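Local coordinates for 433aa long hypothetical phosphoribosylglycinamide formyl transferase (Pyrococcus horikoshii, PDB 2DWC), which is a hypothetical protein with an ATP-grasp domain and a PurT-type C-terminal domain, and binds ADP, at residues 6-11 against 18-23; 37-42 against 59-64; 294-299 against 315-320. All coordinates share one frame; numbering follows the deposited sequence.

Contact 1: 6-11 against 18-23; sequences KLRDEL and SAQKIL
Q20 reaches across to R8, E10 and L11. From CB the chain leaves with CG anti to the carbonyl carbon; a chi1 of -93°, well off staggered, and a bend at chi2 set the amide between R8 and L11. CG lies over one face of the R8 guanidinium, 3.7 Å from R8 CZ and displaced toward the rim. Q20 CD sits 3.5 Å from R8 NH1. At the tip, Q20 OE1 leans on L11, 3.3 Å from L11 CA and close to the methyl CD2, while it accepts a hydrogen bond from the backbone N of G12. Q20 NE2 bonds to no protein atom across the contact; it donates to two waters. One of these also takes a hydrogen bond from R8 NH2, and the other donates to E10 OE2 and to S18 O, so two waters link Q20 NE2 to R8, E10 and S18. R8 is fixed from its own side: R8 NH1 gives a nearly straight bond of 2.9 Å to E10 O, lying in the guanidinium plane, and NE is held by L322 O. Beyond the contact, E10 and L11 pair antiparallel with a strand of the second subunit, while 21-25 is a central strand of the parallel sheet in the Rossmann-like preATP-grasp domain. This polar, water-bridged packing therefore joins the strand that continues a sheet across the subunit interface to the approach to that domain's first strand.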
ATOM      1  N   LYS B   6      19.664   5.845  16.627  1.00 17.56           N
ATOM      2  CA  LYS B   6      20.202   4.512  16.843  1.00 22.14           C
ATOM      3  C   LYS B   6      19.181   3.463  16.440  1.00 23.24           C
ATOM      4  O   LYS B   6      18.045   3.772  16.052  1.00 19.07           O
ATOM      5  CB  LYS B   6      20.560   4.319  18.298  1.00 21.41           C
ATOM      6  CG  LYS B   6      19.361   4.531  19.219  1.00 25.69           C
ATOM      7  CD  LYS B   6      19.835   4.660  20.664  1.00 43.43           C
ATOM      8  CE  LYS B   6      18.704   5.108  21.572  1.00 51.59           C
ATOM      9  NZ  LYS B   6      17.622   4.090  21.563  1.00 52.27           N
ATOM     10  N   LEU B   7      19.597   2.209  16.521  1.00 20.38           N
ATOM     11  CA  LEU B   7      18.712   1.084  16.183  1.00 20.06           C
ATOM     12  C   LEU B   7      17.460   1.194  17.060  1.00 19.60           C
ATOM     13  O   LEU B   7      17.526   1.395  18.308  1.00 18.72           O
ATOM     14  CB  LEU B   7      19.474  -0.249  16.455  1.00 16.98           C
ATOM     15  CG  LEU B   7      18.667  -1.555  16.316  1.00 17.49           C
ATOM     16  CD1 LEU B   7      18.375  -1.885  14.883  1.00 17.40           C
ATOM     17  CD2 LEU B   7      19.491  -2.701  16.926  1.00 22.33           C
ATOM     18  N   ARG B   8      16.298   1.071  16.403  1.00 16.19           N
ATOM     19  CA  ARG B   8      14.991   1.205  17.037  1.00 17.81           C
ATOM     20  C   ARG B   8      14.270  -0.115  17.254  1.00 15.72           C
ATOM     21  O   ARG B   8      14.132  -0.911  16.323  1.00 16.52           O
ATOM     22  CB  ARG B   8      14.109   2.112  16.138  1.00 15.56           C
ATOM     23  CG  ARG B   8      12.704   2.227  16.638  1.00 14.78           C
ATOM     24  CD  ARG B   8      11.919   3.194  15.708  1.00 15.49           C
ATOM     25  NE  ARG B   8      12.343   4.594  15.947  1.00 14.07           N
ATOM     26  CZ  ARG B   8      11.937   5.330  16.987  1.00 15.76           C
ATOM     27  NH1 ARG B   8      11.084   4.835  17.920  1.00 15.24           N
ATOM     28  NH2 ARG B   8      12.408   6.559  17.111  1.00 15.77           N
ATOM     29  N   ASP B   9      13.804  -0.314  18.472  1.00 16.97           N
ATOM     30  CA  ASP B   9      13.092  -1.539  18.823  1.00 17.03           C
ATOM     31  C   ASP B   9      11.641  -1.244  19.153  1.00 20.25           C
ATOM     32  O   ASP B   9      10.873  -2.165  19.407  1.00 18.34           O
ATOM     33  CB  ASP B   9      13.743  -2.141  20.084  1.00 18.64           C
ATOM     34  CG  ASP B   9      13.165  -3.492  20.469  1.00 19.72           C
ATOM     35  OD1 ASP B   9      13.221  -4.414  19.634  1.00 19.84           O
ATOM     36  OD2 ASP B   9      12.670  -3.625  21.612  1.00 20.24           O
ATOM     37  N   GLU B  10      11.246   0.029  19.121  1.00 16.71           N
ATOM     38  CA  GLU B  10       9.894   0.358  19.564  1.00 17.55           C
ATOM     39  C   GLU B  10       9.246   1.417  18.692  1.00 18.02           C
ATOM     40  O   GLU B  10       9.943   2.225  18.082  1.00 17.95           O
ATOM     41  CB  GLU B  10       9.979   0.907  21.027  1.00 20.58           C
ATOM     42  CG  GLU B  10       8.706   1.398  21.682  1.00 21.16           C
ATOM     43  CD  GLU B  10       8.421   2.899  21.438  1.00 24.49           C
ATOM     44  OE1 GLU B  10       9.286   3.611  20.905  1.00 25.90           O
ATOM     45  OE2 GLU B  10       7.319   3.355  21.796  1.00 21.21           O
ATOM     46  N   LEU B  11       7.922   1.365  18.628  1.00 15.10           N
ATOM     47  CA  LEU B  11       7.143   2.388  17.938  1.00 14.77           C
ATOM     48  C   LEU B  11       5.909   2.659  18.758  1.00 16.28           C
ATOM     49  O   LEU B  11       5.273   1.727  19.304  1.00 15.35           O
ATOM     50  CB  LEU B  11       6.664   1.912  16.546  1.00 14.22           C
ATOM     51  CG  LEU B  11       7.685   1.939  15.397  1.00 15.57           C
ATOM     52  CD1 LEU B  11       7.045   1.276  14.161  1.00 14.06           C
ATOM     53  CD2 LEU B  11       8.127   3.359  15.086  1.00 17.38           C
ATOM     54  N   SER B  18       2.541   9.038  22.206  1.00 15.94           N
ATOM     55  CA  SER B  18       3.667   8.086  22.039  1.00 15.55           C
ATOM     56  C   SER B  18       4.147   8.057  20.570  1.00 16.04           C
ATOM     57  O   SER B  18       5.084   7.355  20.193  1.00 15.21           O
ATOM     58  CB  SER B  18       3.261   6.660  22.447  1.00 17.38           C
ATOM     59  OG  SER B  18       2.241   6.144  21.599  1.00 16.66           O
ATOM     60  N   ALA B  19       3.540   8.870  19.722  1.00 15.80           N
ATOM     61  CA  ALA B  19       3.901   8.840  18.316  1.00 14.55           C
ATOM     62  C   ALA B  19       5.317   9.163  17.889  1.00 13.67           C
ATOM     63  O   ALA B  19       5.965  10.045  18.493  1.00 15.86           O
ATOM     64  CB  ALA B  19       2.983   9.833  17.538  1.00 13.88           C
ATOM     65  N   GLN B  20       5.782   8.454  16.843  1.00 13.09           N
ATOM     66  CA  GLN B  20       7.017   8.836  16.158  1.00 11.76           C
ATOM     67  C   GLN B  20       6.443   9.727  15.019  1.00 14.56           C
ATOM     68  O   GLN B  20       5.272   9.595  14.670  1.00 16.03           O
ATOM     69  CB  GLN B  20       7.725   7.659  15.539  1.00 15.20           C
ATOM     70  CG  GLN B  20       8.755   7.109  16.541  1.00 14.58           C
ATOM     71  CD  GLN B  20       8.027   6.442  17.696  1.00 15.20           C
ATOM     72  OE1 GLN B  20       7.115   5.667  17.463  1.00 16.65           O
ATOM     73  NE2 GLN B  20       8.394   6.785  18.931  1.00 18.70           N
ATOM     74  N   LYS B  21       7.268  10.591  14.428  1.00 14.41           N
ATOM     75  CA  LYS B  21       6.740  11.528  13.420  1.00 13.78           C
ATOM     76  C   LYS B  21       7.780  11.800  12.325  1.00 14.90           C
ATOM     77  O   LYS B  21       8.974  11.981  12.616  1.00 15.09           O
ATOM     78  CB  LYS B  21       6.411  12.872  14.123  1.00 13.06           C
ATOM     79  CG  LYS B  21       5.773  13.928  13.176  1.00 16.77           C
ATOM     80  CD  LYS B  21       5.724  15.290  13.914  1.00 18.96           C
ATOM     81  CE  LYS B  21       4.771  15.192  15.094  1.00 21.52           C
ATOM     82  NZ  LYS B  21       4.715  16.497  15.843  1.00 18.16           N
ATOM     83  N   ILE B  22       7.350  11.732  11.074  1.00 13.63           N
ATOM     84  CA  ILE B  22       8.271  12.099   9.993  1.00 11.41           C
ATOM     85  C   ILE B  22       7.783  13.395   9.376  1.00 12.89           C
ATOM     86  O   ILE B  22       6.585  13.670   9.399  1.00 15.65           O
ATOM     87  CB  ILE B  22       8.336  11.030   8.887  1.00 12.87           C
ATOM     88  CG1 ILE B  22       6.940  10.794   8.253  1.00 12.78           C
ATOM     89  CG2 ILE B  22       8.936   9.729   9.498  1.00 13.55           C
ATOM     90  CD1 ILE B  22       7.015   9.785   7.063  1.00 16.19           C
ATOM     91  N   LEU B  23       8.724  14.188   8.832  1.00 12.25           N
ATOM     92  CA  LEU B  23       8.401  15.460   8.206  1.00 10.33           C
ATOM     93  C   LEU B  23       8.886  15.328   6.754  1.00 13.12           C
ATOM     94  O   LEU B  23      10.093  15.230   6.507  1.00 15.41           O
ATOM     95  CB  LEU B  23       9.148  16.618   8.922  1.00 12.75           C
ATOM     96  CG  LEU B  23       8.830  17.986   8.333  1.00 13.11           C
ATOM     97  CD1 LEU B  23       7.352  18.360   8.551  1.00 14.94           C
ATOM     98  CD2 LEU B  23       9.751  19.022   8.996  1.00 14.65           C
TER
HETATM   99  O   HOH W   1      10.861   8.593  18.871  1.00 28.02           O
HETATM  100  O   HOH W   2       6.936   5.927  21.526  1.00 22.27           O

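Contact 2: 37-42 against 59-64; sequences EAQRLG and VAHRSY
Unusually, the amide of Q39 lies over the imidazole of H61 without bonding to it. Q39 NE2 stands above one ring face, offset toward the rim and 3.4 Å from H61 CE1, with the two planes 39° apart. Q39 OE1 comes within 3.2 Å of H61 NE2, but the angle is poor and no hydrogen bond forms; that nitrogen is bonded to Q58 OE1 of the second subunit, and H61 ND1 pairs with the backbone N of V45. Q39 NE2 instead donates to V59 O over 2.8 Å; the bond is somewhat bent at the hydrogen, and the oxygen lies a little out of the Q39 amide plane. A weak second bond runs from Q39 NE2 to Q58 O of the second subunit. A bend at chi2 (-88°) turns the amide to the V59 carbonyl, and Q39 CG meanwhile brushes V59 CG1 at 4.0 Å. In the Rossmann-like preATP-grasp domain, the contact joins the C-terminal end of helix 29-40 to the turn leading into 62-65, an outermost strand of the parallel sheet. A Schellman motif ends the helix, with G42 at C-prime in a positive-phi conformation and its N bonded to Q39 O. R40 makes a salt bridge to E33 of the second subunit.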
ATOM      1  N   GLU B  37       3.319   4.058   3.742  1.00 13.39           N
ATOM      2  CA  GLU B  37       3.933   3.031   4.636  1.00 14.50           C
ATOM      3  C   GLU B  37       3.980   3.514   6.080  1.00 16.58           C
ATOM      4  O   GLU B  37       3.751   2.734   7.034  1.00 16.40           O
ATOM      5  CB  GLU B  37       5.338   2.717   4.174  1.00 18.06           C
ATOM      6  CG  GLU B  37       5.995   1.617   5.053  1.00 20.31           C
ATOM      7  CD  GLU B  37       5.268   0.248   4.985  1.00 34.95           C
ATOM      8  OE1 GLU B  37       4.537  -0.066   3.986  1.00 20.35           O
ATOM      9  OE2 GLU B  37       5.471  -0.521   5.941  1.00 24.33           O
ATOM     10  N   ALA B  38       4.230   4.806   6.254  1.00 13.13           N
ATOM     11  CA  ALA B  38       4.240   5.339   7.644  1.00 14.32           C
ATOM     12  C   ALA B  38       2.864   5.123   8.281  1.00 14.87           C
ATOM     13  O   ALA B  38       2.745   4.654   9.408  1.00 15.68           O
ATOM     14  CB  ALA B  38       4.585   6.836   7.622  1.00 14.90           C
ATOM     15  N   GLN B  39       1.796   5.477   7.560  1.00 14.93           N
ATOM     16  CA  GLN B  39       0.446   5.228   8.104  1.00 14.51           C
ATOM     17  C   GLN B  39       0.238   3.768   8.405  1.00 14.42           C
ATOM     18  O   GLN B  39      -0.403   3.419   9.385  1.00 15.45           O
ATOM     19  CB  GLN B  39      -0.646   5.660   7.133  1.00 13.00           C
ATOM     20  CG  GLN B  39      -0.685   7.199   7.016  1.00 15.14           C
ATOM     21  CD  GLN B  39      -1.580   7.852   8.064  1.00 17.48           C
ATOM     22  OE1 GLN B  39      -1.897   7.277   9.097  1.00 18.11           O
ATOM     23  NE2 GLN B  39      -2.005   9.079   7.782  1.00 15.23           N
ATOM     24  N   ARG B  40       0.747   2.899   7.552  1.00 13.44           N
ATOM     25  CA  ARG B  40       0.619   1.476   7.784  1.00 14.13           C
ATOM     26  C   ARG B  40       1.365   0.953   9.022  1.00 18.41           C
ATOM     27  O   ARG B  40       1.045  -0.140   9.500  1.00 16.15           O
ATOM     28  CB  ARG B  40       1.052   0.710   6.539  1.00 13.21           C
ATOM     29  CG  ARG B  40      -0.069   0.632   5.500  1.00 19.18           C
ATOM     30  CD  ARG B  40       0.458   0.024   4.219  1.00 16.75           C
ATOM     31  NE  ARG B  40      -0.669  -0.400   3.348  1.00 17.28           N
ATOM     32  CZ  ARG B  40      -0.483  -0.814   2.103  1.00 23.29           C
ATOM     33  NH1 ARG B  40       0.752  -0.831   1.568  1.00 17.96           N
ATOM     34  NH2 ARG B  40      -1.510  -1.306   1.430  1.00 18.78           N
ATOM     35  N   LEU B  41       2.285   1.760   9.563  1.00 13.86           N
ATOM     36  CA  LEU B  41       3.041   1.409  10.770  1.00 14.62           C
ATOM     37  C   LEU B  41       2.584   2.299  11.950  1.00 12.34           C
ATOM     38  O   LEU B  41       3.195   2.289  13.015  1.00 15.91           O
ATOM     39  CB  LEU B  41       4.530   1.615  10.522  1.00 14.30           C
ATOM     40  CG  LEU B  41       5.183   0.659   9.535  1.00 18.23           C
ATOM     41  CD1 LEU B  41       6.640   1.016   9.332  1.00 19.75           C
ATOM     42  CD2 LEU B  41       5.086  -0.750  10.111  1.00 21.75           C
ATOM     43  N   GLY B  42       1.499   3.065  11.766  1.00 13.22           N
ATOM     44  CA  GLY B  42       1.050   3.928  12.835  1.00 13.96           C
ATOM     45  C   GLY B  42       2.004   5.083  13.145  1.00 15.11           C
ATOM     46  O   GLY B  42       2.009   5.586  14.274  1.00 15.08           O
ATOM     47  N   VAL B  59      -2.675  12.076   2.201  1.00 13.40           N
ATOM     48  CA  VAL B  59      -2.553  10.866   3.030  1.00 11.61           C
ATOM     49  C   VAL B  59      -1.981  11.172   4.431  1.00 13.83           C
ATOM     50  O   VAL B  59      -2.240  10.449   5.374  1.00 21.80           O
ATOM     51  CB  VAL B  59      -1.637   9.836   2.327  1.00 16.83           C
ATOM     52  CG1 VAL B  59      -1.184   8.740   3.318  1.00 26.53           C
ATOM     53  CG2 VAL B  59      -2.457   9.171   1.164  1.00 18.65           C
ATOM     54  N   ALA B  60      -1.293  12.294   4.547  1.00 14.76           N
ATOM     55  CA  ALA B  60      -0.676  12.692   5.802  1.00 14.84           C
ATOM     56  C   ALA B  60      -1.666  13.106   6.883  1.00 16.77           C
ATOM     57  O   ALA B  60      -2.829  13.440   6.625  1.00 17.37           O
ATOM     58  CB  ALA B  60       0.294  13.851   5.528  1.00 13.80           C
ATOM     59  N   HIS B  61      -1.199  13.077   8.113  1.00 14.74           N
ATOM     60  CA  HIS B  61      -2.031  13.538   9.223  1.00 13.45           C
ATOM     61  C   HIS B  61      -2.191  15.077   9.186  1.00 19.63           C
ATOM     62  O   HIS B  61      -3.269  15.598   9.494  1.00 19.65           O
ATOM     63  CB  HIS B  61      -1.362  13.170  10.545  1.00 13.90           C
ATOM     64  CG  HIS B  61      -1.353  11.697  10.798  1.00 14.09           C
ATOM     65  ND1 HIS B  61      -0.277  10.899  10.480  1.00 15.65           N
ATOM     66  CD2 HIS B  61      -2.301  10.871  11.328  1.00 14.13           C
ATOM     67  CE1 HIS B  61      -0.556   9.642  10.790  1.00 14.38           C
ATOM     68  NE2 HIS B  61      -1.776   9.596  11.302  1.00 13.86           N
ATOM     69  N   ARG B  62      -1.134  15.806   8.822  1.00 15.04           N
ATOM     70  CA  ARG B  62      -1.220  17.284   8.791  1.00 15.20           C
ATOM     71  C   ARG B  62      -0.304  17.790   7.689  1.00 15.88           C
ATOM     72  O   ARG B  62       0.639  17.088   7.296  1.00 15.51           O
ATOM     73  CB  ARG B  62      -0.649  17.894  10.098  1.00 20.54           C
ATOM     74  CG  ARG B  62      -1.530  18.165  11.290  1.00 40.81           C
ATOM     75  CD  ARG B  62      -0.695  19.016  12.344  1.00 36.52           C
ATOM     76  NE  ARG B  62       0.547  18.398  12.872  1.00 23.65           N
ATOM     77  CZ  ARG B  62       0.581  17.176  13.392  1.00 20.68           C
ATOM     78  NH1 ARG B  62      -0.526  16.449  13.456  1.00 21.44           N
ATOM     79  NH2 ARG B  62       1.715  16.660  13.853  1.00 18.12           N
ATOM     80  N   SER B  63      -0.500  19.038   7.256  1.00 13.11           N
ATOM     81  CA  SER B  63       0.392  19.560   6.200  1.00 10.83           C
ATOM     82  C   SER B  63       0.721  21.035   6.460  1.00 13.66           C
ATOM     83  O   SER B  63       0.015  21.698   7.230  1.00 16.19           O
ATOM     84  CB  SER B  63      -0.287  19.356   4.844  1.00 19.11           C
ATOM     85  OG  SER B  63      -1.447  20.183   4.743  1.00 23.10           O
ATOM     86  N   TYR B  64       1.802  21.513   5.841  1.00 15.02           N
ATOM     87  CA  TYR B  64       2.192  22.927   5.890  1.00 14.15           C
ATOM     88  C   TYR B  64       2.501  23.289   4.436  1.00 21.22           C
ATOM     89  O   TYR B  64       3.048  22.483   3.716  1.00 15.07           O
ATOM     90  CB  TYR B  64       3.456  23.163   6.713  1.00 15.52           C
ATOM     91  CG  TYR B  64       3.267  22.986   8.195  1.00 14.24           C
ATOM     92  CD1 TYR B  64       3.324  21.730   8.783  1.00 14.19           C
ATOM     93  CD2 TYR B  64       3.079  24.114   9.033  1.00 15.43           C
ATOM     94  CE1 TYR B  64       3.203  21.570  10.185  1.00 14.83           C
ATOM     95  CE2 TYR B  64       2.969  23.975  10.412  1.00 16.20           C
ATOM     96  CZ  TYR B  64       3.037  22.708  10.988  1.00 17.27           C
ATOM     97  OH  TYR B  64       2.993  22.637  12.345  1.00 17.10           O
TER

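Contact 3: 294-299 against 315-320; sequences PRPHDT and ALHLRA
P296 sets its pyrrolidine ring on the imidazole of H317, and this CH-pi contact is the heart of the meeting between the 294-299 loop and helix 313-322. P296 CD stands 3.4 Å from the centroid of the H317 ring and 10° off the ring normal, so the methylene CD sits over the middle of the face. P296 CG follows beside it, 3.6 Å from H317 CG, and also touches the root of the imidazole, 3.8 Å from H317 CB. The two side chains meet at about a right angle. With CG anti to the backbone N (chi1 -166°), H317 sends its ring off the helix toward the loop.

Van der Waals packing adds a lesser piece. R295 CA approaches H317 CE1 obliquely at 4.3 Å, while the R295 side chain leads off to the hydroxyl of T115. Around the pair, I275 of strand 274-283 touches P296, and I34 of helix 29-40 and V109 touch H317.

No hydrogen bond crosses between the two segments; the polar groups named here are held by other residues. H317 ND1 is bonded to the backbone N of I275, which must be the donor, and this holds the ring at a definite rotation.

The loop follows strand 286-293, which carries the ADP-pocket residues N290 and E291, but the R295 side chain is about 11 Å from the bound ADP. Because H317 ND1 accepts a hydrogen bond from a backbone N-H, the imidazole is probably neutral with its hydrogen on NE2. Between the two segments, contact is by dispersion and CH-pi attraction; the H297 N to E313 bond adds a polar tie to the same helix.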
ATOM      1  N   PRO B 294      20.204  11.130  -3.309  1.00 16.49           N
ATOM      2  CA  PRO B 294      20.232  10.617  -1.938  1.00 18.59           C
ATOM      3  C   PRO B 294      18.842  10.465  -1.309  1.00 20.09           C
ATOM      4  O   PRO B 294      18.611  10.924  -0.189  1.00 21.67           O
ATOM      5  CB  PRO B 294      21.106  11.650  -1.226  1.00 20.21           C
ATOM      6  CG  PRO B 294      20.635  12.926  -1.859  1.00 23.97           C
ATOM      7  CD  PRO B 294      20.497  12.578  -3.330  1.00 23.63           C
ATOM      8  N   ARG B 295      17.968   9.770  -2.030  1.00 19.74           N
ATOM      9  CA  ARG B 295      16.584   9.567  -1.589  1.00 18.35           C
ATOM     10  C   ARG B 295      15.917   8.696  -2.612  1.00 19.81           C
ATOM     11  O   ARG B 295      16.485   8.435  -3.676  1.00 20.33           O
ATOM     12  CB  ARG B 295      15.878  10.949  -1.557  1.00 18.89           C
ATOM     13  CG  ARG B 295      15.936  11.775  -2.862  1.00 23.45           C
ATOM     14  CD  ARG B 295      15.334  13.201  -2.585  1.00 34.76           C
ATOM     15  NE  ARG B 295      16.218  14.223  -3.104  1.00 48.52           N
ATOM     16  CZ  ARG B 295      17.110  14.946  -2.415  1.00 49.63           C
ATOM     17  NH1 ARG B 295      17.324  14.855  -1.070  1.00 25.94           N
ATOM     18  NH2 ARG B 295      17.860  15.759  -3.129  1.00 51.01           N
ATOM     19  N   PRO B 296      14.685   8.250  -2.325  1.00 19.51           N
ATOM     20  CA  PRO B 296      13.904   7.415  -3.242  1.00 19.67           C
ATOM     21  C   PRO B 296      13.858   8.182  -4.587  1.00 20.38           C
ATOM     22  O   PRO B 296      13.832   9.422  -4.619  1.00 21.55           O
ATOM     23  CB  PRO B 296      12.524   7.375  -2.584  1.00 19.10           C
ATOM     24  CG  PRO B 296      12.844   7.366  -1.104  1.00 20.06           C
ATOM     25  CD  PRO B 296      14.035   8.352  -0.987  1.00 20.10           C
ATOM     26  N   HIS B 297      13.841   7.445  -5.686  1.00 16.06           N
ATOM     27  CA  HIS B 297      13.899   8.024  -7.007  1.00 20.21           C
ATOM     28  C   HIS B 297      12.704   7.518  -7.828  1.00 19.35           C
ATOM     29  O   HIS B 297      12.240   6.379  -7.617  1.00 21.60           O
ATOM     30  CB  HIS B 297      15.216   7.548  -7.650  1.00 26.85           C
ATOM     31  CG  HIS B 297      15.562   8.248  -8.920  1.00 26.74           C
ATOM     32  ND1 HIS B 297      15.798   9.607  -8.978  1.00 33.73           N
ATOM     33  CD2 HIS B 297      15.740   7.778 -10.178  1.00 29.55           C
ATOM     34  CE1 HIS B 297      16.104   9.944 -10.219  1.00 36.51           C
ATOM     35  NE2 HIS B 297      16.075   8.855 -10.967  1.00 30.58           N
ATOM     36  N   ASP B 298      12.246   8.313  -8.791  1.00 20.08           N
ATOM     37  CA  ASP B 298      11.089   7.883  -9.547  1.00 19.69           C
ATOM     38  C   ASP B 298      11.170   6.531 -10.252  1.00 19.64           C
ATOM     39  O   ASP B 298      10.190   5.793 -10.260  1.00 19.14           O
ATOM     40  CB  ASP B 298      10.624   8.993 -10.521  1.00 25.22           C
ATOM     41  CG  ASP B 298      11.736   9.528 -11.414  1.00 34.62           C
ATOM     42  OD1 ASP B 298      11.519  10.611 -12.016  1.00 26.96           O
ATOM     43  OD2 ASP B 298      12.805   8.886 -11.537  1.00 26.94           O
ATOM     44  N   THR B 299      12.339   6.169 -10.772  1.00 20.13           N
ATOM     45  CA  THR B 299      12.472   4.890 -11.481  1.00 19.19           C
ATOM     46  C   THR B 299      12.188   3.745 -10.527  1.00 19.01           C
ATOM     47  O   THR B 299      11.728   2.679 -10.944  1.00 22.55           O
ATOM     48  CB  THR B 299      13.885   4.742 -12.053  1.00 24.14           C
ATOM     49  OG1 THR B 299      14.825   4.764 -10.974  1.00 22.47           O
ATOM     50  CG2 THR B 299      14.177   5.923 -13.037  1.00 24.76           C
ATOM     51  N   ALA B 315       9.110   2.130   1.565  1.00 17.92           N
ATOM     52  CA  ALA B 315       9.074   1.479   2.845  1.00 16.96           C
ATOM     53  C   ALA B 315      10.519   1.167   3.289  1.00 14.44           C
ATOM     54  O   ALA B 315      10.801   1.209   4.484  1.00 16.85           O
ATOM     55  CB  ALA B 315       8.253   0.154   2.756  1.00 18.36           C
ATOM     56  N   LEU B 316      11.407   0.880   2.334  1.00 14.00           N
ATOM     57  CA  LEU B 316      12.820   0.597   2.711  1.00 16.04           C
ATOM     58  C   LEU B 316      13.407   1.891   3.270  1.00 16.81           C
ATOM     59  O   LEU B 316      14.104   1.876   4.273  1.00 15.48           O
ATOM     60  CB  LEU B 316      13.642   0.165   1.505  1.00 15.69           C
ATOM     61  CG  LEU B 316      13.305  -1.264   1.053  1.00 17.01           C
ATOM     62  CD1 LEU B 316      13.952  -1.553  -0.300  1.00 15.66           C
ATOM     63  CD2 LEU B 316      13.788  -2.281   2.127  1.00 17.76           C
ATOM     64  N   HIS B 317      13.121   3.003   2.606  1.00 17.16           N
ATOM     65  CA  HIS B 317      13.627   4.298   3.077  1.00 17.40           C
ATOM     66  C   HIS B 317      13.076   4.601   4.458  1.00 16.91           C
ATOM     67  O   HIS B 317      13.807   4.998   5.355  1.00 16.35           O
ATOM     68  CB  HIS B 317      13.166   5.411   2.111  1.00 15.46           C
ATOM     69  CG  HIS B 317      13.871   6.720   2.282  1.00 16.59           C
ATOM     70  ND1 HIS B 317      15.245   6.845   2.287  1.00 16.12           N
ATOM     71  CD2 HIS B 317      13.376   7.978   2.384  1.00 16.09           C
ATOM     72  CE1 HIS B 317      15.569   8.125   2.365  1.00 21.70           C
ATOM     73  NE2 HIS B 317      14.452   8.839   2.426  1.00 16.11           N
ATOM     74  N   LEU B 318      11.759   4.476   4.615  1.00 15.67           N
ATOM     75  CA  LEU B 318      11.141   4.797   5.902  1.00 17.08           C
ATOM     76  C   LEU B 318      11.723   3.942   7.040  1.00 19.87           C
ATOM     77  O   LEU B 318      12.046   4.440   8.127  1.00 16.06           O
ATOM     78  CB  LEU B 318       9.622   4.580   5.825  1.00 17.56           C
ATOM     79  CG  LEU B 318       8.901   4.843   7.153  1.00 19.59           C
ATOM     80  CD1 LEU B 318       8.997   6.333   7.507  1.00 16.01           C
ATOM     81  CD2 LEU B 318       7.433   4.417   7.029  1.00 22.70           C
ATOM     82  N   ARG B 319      11.809   2.645   6.800  1.00 14.81           N
ATOM     83  CA  ARG B 319      12.357   1.775   7.844  1.00 15.86           C
ATOM     84  C   ARG B 319      13.777   2.195   8.183  1.00 16.24           C
ATOM     85  O   ARG B 319      14.139   2.325   9.355  1.00 15.85           O
ATOM     86  CB  ARG B 319      12.316   0.301   7.372  1.00 17.02           C
ATOM     87  CG  ARG B 319      10.845  -0.251   7.450  1.00 16.93           C
ATOM     88  CD  ARG B 319      10.690  -1.583   6.757  1.00 19.62           C
ATOM     89  NE  ARG B 319      11.434  -2.626   7.449  1.00 21.85           N
ATOM     90  CZ  ARG B 319      10.929  -3.811   7.834  1.00 23.25           C
ATOM     91  NH1 ARG B 319       9.663  -4.125   7.625  1.00 20.38           N
ATOM     92  NH2 ARG B 319      11.726  -4.721   8.409  1.00 16.61           N
ATOM     93  N   ALA B 320      14.573   2.420   7.153  1.00 14.74           N
ATOM     94  CA  ALA B 320      15.967   2.774   7.396  1.00 14.33           C
ATOM     95  C   ALA B 320      16.056   4.041   8.245  1.00 15.38           C
ATOM     96  O   ALA B 320      16.806   4.065   9.211  1.00 16.24           O
ATOM     97  CB  ALA B 320      16.731   3.015   6.061  1.00 14.36           C
TER

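From the N terminus, contact 1 closes a six-residue loop between 6-11 and the residues leading into strand 21-25. The chain then runs straight into helix 29-40, whose end opens contact 2; that closes a longer loop holding strand 44-49 and most of helix 55-59. Contact 3 comes much later, bringing helix 313-322 back on the loop after strand 286-293. The three follow in series, none nested or crossed. In space they meet: I22 CD1 packs on A38 CB at 3.9 Å, and L318 touches I22, A38 and L41. Helix 313-322 thus lies against the Rossmann-like sheet and its helix, while contacts 1 and 2 both reach the second subunit.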